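PDB 2B4W: uncharacterized protein from Leishmania major, which is of unknown function but may bind or act on carbohydrates, as related proteins of the beta-fructosidase clan do. Local coordinates for residues 221-233 / 239-251. Sequence-based numbering, arbitrary orientation.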
loop_
_atom_site.group_PDB
_atom_site.type_symbol
_atom_site.label_atom_id
_atom_site.label_comp_id
_atom_site.label_asym_id
_atom_site.label_seq_id
_atom_site.Cartn_x
_atom_site.Cartn_y
_atom_site.Cartn_z
ATOM N N GLN A 221 13.769 -7.013 17.079
ATOM C CA GLN A 221 13.267 -6.878 15.720
ATOM C C GLN A 221 11.775 -6.596 15.637
ATOM O O GLN A 221 10.901 -7.270 16.182
ATOM C CB GLN A 221 13.570 -8.156 14.920
ATOM C CG GLN A 221 13.785 -7.912 13.435
ATOM C CD GLN A 221 15.241 -7.654 13.092
ATOM O OE1 GLN A 221 15.810 -6.661 13.553
ATOM N NE2 GLN A 221 15.835 -8.540 12.296
ATOM N N SER A 222 11.437 -5.542 14.889
ATOM C CA SER A 222 10.028 -5.391 14.523
ATOM C C SER A 222 9.867 -5.991 13.121
ATOM O O SER A 222 10.361 -5.413 12.151
ATOM C CB SER A 222 9.555 -3.950 14.589
ATOM O OG SER A 222 8.789 -3.738 15.774
ATOM N N VAL A 223 9.205 -7.142 13.094
ATOM C CA VAL A 223 9.023 -7.950 11.909
ATOM C C VAL A 223 7.813 -7.471 11.100
ATOM O O VAL A 223 6.727 -7.483 11.679
ATOM C CB VAL A 223 8.782 -9.438 12.227
ATOM C CG1 VAL A 223 8.407 -10.171 10.939
ATOM C CG2 VAL A 223 9.983 -10.099 12.872
ATOM N N TYR A 224 8.046 -7.086 9.849
ATOM C CA TYR A 224 6.981 -6.706 8.920
ATOM C C TYR A 224 7.091 -7.609 7.690
ATOM O O TYR A 224 8.111 -7.631 6.989
ATOM C CB TYR A 224 7.034 -5.235 8.522
ATOM C CG TYR A 224 6.519 -4.209 9.498
ATOM C CD1 TYR A 224 7.011 -4.128 10.802
ATOM C CD2 TYR A 224 5.538 -3.296 9.133
ATOM C CE1 TYR A 224 6.536 -3.183 11.696
ATOM C CE2 TYR A 224 5.055 -2.344 10.018
ATOM C CZ TYR A 224 5.559 -2.293 11.305
ATOM O OH TYR A 224 5.088 -1.353 12.196
ATOM N N VAL A 225 6.035 -8.380 7.417
ATOM C CA VAL A 225 6.034 -9.166 6.190
ATOM C C VAL A 225 4.904 -8.739 5.261
ATOM O O VAL A 225 3.931 -8.103 5.620
ATOM C CB VAL A 225 5.911 -10.680 6.422
ATOM C CG1 VAL A 225 6.753 -11.105 7.613
ATOM C CG2 VAL A 225 4.453 -11.061 6.607
ATOM N N ASN A 226 5.061 -9.100 3.986
ATOM C CA ASN A 226 4.032 -8.749 3.018
ATOM C C ASN A 226 2.924 -9.788 3.168
ATOM O O ASN A 226 3.242 -10.981 3.218
ATOM C CB ASN A 226 4.561 -8.755 1.604
ATOM C CG ASN A 226 5.684 -7.821 1.265
ATOM O OD1 ASN A 226 6.630 -8.222 0.583
ATOM N ND2 ASN A 226 5.632 -6.567 1.666
ATOM N N TYR A 227 1.689 -9.337 3.241
ATOM C CA TYR A 227 0.552 -10.178 3.583
ATOM C C TYR A 227 -0.624 -10.043 2.637
ATOM O O TYR A 227 -0.949 -8.965 2.146
ATOM C CB TYR A 227 0.127 -9.799 5.009
ATOM C CG TYR A 227 -0.628 -10.832 5.792
ATOM C CD1 TYR A 227 0.000 -11.957 6.308
ATOM C CD2 TYR A 227 -1.985 -10.676 6.030
ATOM C CE1 TYR A 227 -0.725 -12.884 7.026
ATOM C CE2 TYR A 227 -2.714 -11.594 6.743
ATOM C CZ TYR A 227 -2.063 -12.705 7.239
ATOM O OH TYR A 227 -2.789 -13.625 7.956
ATOM N N ALA A 228 -1.308 -11.154 2.337
ATOM C CA ALA A 228 -2.508 -11.087 1.503
ATOM C C ALA A 228 -3.639 -11.842 2.180
ATOM O O ALA A 228 -3.379 -12.800 2.909
ATOM C CB ALA A 228 -2.290 -11.670 0.114
ATOM N N PHE A 229 -4.871 -11.433 1.942
ATOM C CA PHE A 229 -6.064 -12.153 2.307
ATOM C C PHE A 229 -7.216 -11.719 1.400
ATOM O O PHE A 229 -7.130 -10.720 0.683
ATOM C CB PHE A 229 -6.450 -11.929 3.776
ATOM C CG PHE A 229 -6.655 -10.462 4.112
ATOM C CD1 PHE A 229 -5.565 -9.699 4.509
ATOM C CD2 PHE A 229 -7.890 -9.859 4.021
ATOM C CE1 PHE A 229 -5.743 -8.360 4.797
ATOM C CE2 PHE A 229 -8.076 -8.519 4.288
ATOM C CZ PHE A 229 -6.978 -7.786 4.696
ATOM N N VAL A 230 -8.296 -12.491 1.480
ATOM C CA VAL A 230 -9.490 -12.128 0.720
ATOM C C VAL A 230 -10.618 -11.917 1.726
ATOM O O VAL A 230 -10.748 -12.685 2.676
ATOM C CB VAL A 230 -9.867 -13.176 -0.329
ATOM C CG1 VAL A 230 -11.163 -12.842 -1.038
ATOM C CG2 VAL A 230 -8.745 -13.299 -1.356
ATOM N N LEU A 231 -11.357 -10.856 1.456
ATOM C CA LEU A 231 -12.471 -10.427 2.257
ATOM C C LEU A 231 -13.776 -10.600 1.504
ATOM O O LEU A 231 -13.878 -10.180 0.355
ATOM C CB LEU A 231 -12.348 -8.935 2.628
ATOM C CG LEU A 231 -13.689 -8.343 3.093
ATOM C CD1 LEU A 231 -13.972 -8.834 4.504
ATOM C CD2 LEU A 231 -13.699 -6.823 3.019
ATOM N N ASP A 232 -14.746 -11.188 2.191
ATOM C CA ASP A 232 -16.101 -11.104 1.655
ATOM C C ASP A 232 -16.793 -9.908 2.300
ATOM O O ASP A 232 -17.028 -9.933 3.504
ATOM C CB ASP A 232 -16.871 -12.395 1.889
ATOM C CG ASP A 232 -18.195 -12.416 1.140
ATOM O OD1 ASP A 232 -19.010 -11.503 1.389
ATOM O OD2 ASP A 232 -18.380 -13.339 0.326
ATOM N N PRO A 233 -17.110 -8.897 1.496
ATOM C CA PRO A 233 -17.538 -7.604 2.031
ATOM C C PRO A 233 -18.913 -7.725 2.685
ATOM O O PRO A 233 -19.337 -6.832 3.420
ATOM C CB PRO A 233 -17.557 -6.682 0.814
ATOM C CG PRO A 233 -17.572 -7.552 -0.388
ATOM C CD PRO A 233 -17.121 -8.919 0.027
ATOM N N THR A 239 -10.475 -15.162 4.193
ATOM C CA THR A 239 -9.937 -16.355 3.586
ATOM C C THR A 239 -8.635 -16.083 2.841
ATOM O O THR A 239 -8.274 -14.948 2.515
ATOM C CB THR A 239 -10.958 -16.977 2.610
ATOM O OG1 THR A 239 -11.294 -16.037 1.577
ATOM C CG2 THR A 239 -12.262 -17.336 3.326
ATOM N N GLY A 240 -7.938 -17.181 2.570
ATOM C CA GLY A 240 -6.762 -17.213 1.720
ATOM C C GLY A 240 -5.635 -16.378 2.287
ATOM O O GLY A 240 -4.737 -15.895 1.596
ATOM N N ALA A 241 -5.665 -16.182 3.602
ATOM C CA ALA A 241 -4.592 -15.425 4.238
ATOM C C ALA A 241 -3.230 -16.077 4.028
ATOM O O ALA A 241 -3.081 -17.303 4.028
ATOM C CB ALA A 241 -4.865 -15.275 5.726
ATOM N N LYS A 242 -2.192 -15.255 3.843
ATOM C CA LYS A 242 -0.887 -15.854 3.544
ATOM C C LYS A 242 0.216 -14.811 3.523
ATOM O O LYS A 242 -0.044 -13.629 3.284
ATOM C CB LYS A 242 -0.976 -16.568 2.200
ATOM C CG LYS A 242 -1.691 -15.779 1.112
ATOM C CD LYS A 242 -1.765 -16.628 -0.161
ATOM C CE LYS A 242 -3.223 -16.850 -0.550
ATOM N NZ LYS A 242 -3.450 -18.171 -1.193
ATOM N N ILE A 243 1.432 -15.280 3.780
ATOM C CA ILE A 243 2.602 -14.436 3.620
ATOM C C ILE A 243 2.975 -14.514 2.136
ATOM O O ILE A 243 2.970 -15.625 1.593
ATOM C CB ILE A 243 3.823 -14.832 4.451
ATOM C CG1 ILE A 243 3.624 -14.838 5.970
ATOM C CG2 ILE A 243 5.009 -13.947 4.081
ATOM C CD1 ILE A 243 4.712 -15.591 6.712
ATOM N N ILE A 244 3.255 -13.366 1.551
ATOM C CA ILE A 244 3.632 -13.326 0.121
ATOM C C ILE A 244 5.011 -12.755 -0.135
ATOM O O ILE A 244 5.592 -12.905 -1.215
ATOM C CB ILE A 244 2.574 -12.550 -0.696
ATOM C CG1 ILE A 244 2.381 -11.095 -0.288
ATOM C CG2 ILE A 244 1.254 -13.322 -0.655
ATOM C CD1 ILE A 244 1.248 -10.418 -1.051
ATOM N N GLY A 245 5.607 -12.116 0.864
ATOM C CA GLY A 245 6.907 -11.528 0.848
ATOM C C GLY A 245 7.473 -11.229 2.218
ATOM O O GLY A 245 6.798 -10.976 3.206
ATOM N N THR A 246 8.793 -11.233 2.253
ATOM C CA THR A 246 9.621 -10.796 3.355
ATOM C C THR A 246 10.862 -10.119 2.781
ATOM O O THR A 246 11.082 -10.108 1.565
ATOM C CB THR A 246 10.089 -11.957 4.248
ATOM O OG1 THR A 246 10.807 -12.855 3.389
ATOM C CG2 THR A 246 8.953 -12.778 4.833
ATOM N N LYS A 247 11.657 -9.589 3.684
ATOM C CA LYS A 247 12.925 -8.900 3.488
ATOM C C LYS A 247 13.895 -9.712 2.638
ATOM O O LYS A 247 14.571 -9.197 1.750
ATOM C CB LYS A 247 13.605 -8.611 4.838
ATOM C CG LYS A 247 14.329 -7.338 5.094
ATOM C CD LYS A 247 14.923 -6.629 3.909
ATOM C CE LYS A 247 15.942 -5.587 4.379
ATOM N NZ LYS A 247 17.288 -5.994 3.892
ATOM N N SER A 248 13.986 -11.015 2.935
ATOM C CA SER A 248 14.937 -11.853 2.219
ATOM C C SER A 248 14.523 -12.143 0.785
ATOM O O SER A 248 15.305 -12.763 0.049
ATOM C CB SER A 248 15.077 -13.208 2.921
ATOM O OG SER A 248 13.775 -13.775 2.989
ATOM N N CYS A 249 13.323 -11.739 0.397
ATOM C CA CYS A 249 12.816 -11.938 -0.950
ATOM C C CYS A 249 13.362 -10.943 -1.966
ATOM O O CYS A 249 13.351 -11.196 -3.170
ATOM C CB CYS A 249 11.291 -11.752 -0.960
ATOM S SG CYS A 249 10.418 -13.114 -0.205
ATOM N N TYR A 250 13.787 -9.811 -1.434
ATOM C CA TYR A 250 14.315 -8.651 -2.121
ATOM C C TYR A 250 15.827 -8.609 -1.976
ATOM O O TYR A 250 16.345 -9.160 -1.011
ATOM C CB TYR A 250 13.702 -7.355 -1.551
ATOM C CG TYR A 250 12.187 -7.371 -1.596
ATOM C CD1 TYR A 250 11.426 -7.994 -0.621
ATOM C CD2 TYR A 250 11.521 -6.741 -2.644
ATOM C CE1 TYR A 250 10.035 -8.010 -0.661
ATOM C CE2 TYR A 250 10.141 -6.754 -2.690
ATOM C CZ TYR A 250 9.403 -7.380 -1.717
ATOM O OH TYR A 250 8.021 -7.361 -1.799
ATOM N N PRO A 251 16.528 -7.973 -2.890
ATOM C CA PRO A 251 17.980 -7.900 -2.730
ATOM C C PRO A 251 18.376 -7.284 -1.388
ATOM O O PRO A 251 17.659 -6.548 -0.710
ATOM C CB PRO A 251 18.428 -7.001 -3.880
ATOM C CG PRO A 251 17.343 -7.119 -4.902
ATOM C CD PRO A 251 16.078 -7.311 -4.115
HETATM O O HOH W 1 10.090 -9.180 6.465
HETATM O O HOH W 2 -13.528 -14.355 1.954
#
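Thr239 and Val230 trade both of their backbone hydrogen bonds, Val230 N to Thr239 O at 2.7 Å and Thr239 N back to Val230 O. The Thr239 hydroxyl lies against Val230 CB, and a water at its OG1 also gives a weak bond to Val230 O. At Gly240 the backbone takes a positive phi, and a beta bulge here shifts the register by one residue. Ala241 brings its methyl close to the phenol end of Tyr227, CB 3.5 Å from OH, while its CA-H points at Ala228 O. With CG anti to the backbone N (chi1 -157°), the Tyr227 ring swings over the neighbouring strand, with Lys242 N over one face, offset toward the rim. Lys242 and Ala228 form the next doubly bonded pair. Strands 223-231 and 238-245 make an antiparallel beta hairpin, 238-245 outermost, at the margin of a five-stranded sheet, probably one blade of a beta-propeller, as in relatives of the beta-fructosidase clan. Ile243 crosses Val225 at about a right angle, CG2 to CG2 3.9 Å, and Phe8 of helix 3-11 touches it. Ile244 and Gly245 both face Asn226 in a classic bulge: Ile244 N reaches Asn226 O nearly straight (174° at the hydrogen), and Gly245 O takes Asn226 N. Ile244 CD1 meets Ala228 CB at 3.9 Å. Thr246 lays CG2 beside Val225 CG1, and its OG1 is hydrogen-bonded to Glu9. After the 3-10 turn 247-249, Tyr250 donates its OH to Asn226 OD1 (2.9 Å), which sits at the ring edge, amide and ring planes 78° apart; Ser281 holds Asn226 ND2, so both ends of this buried amide are bonded.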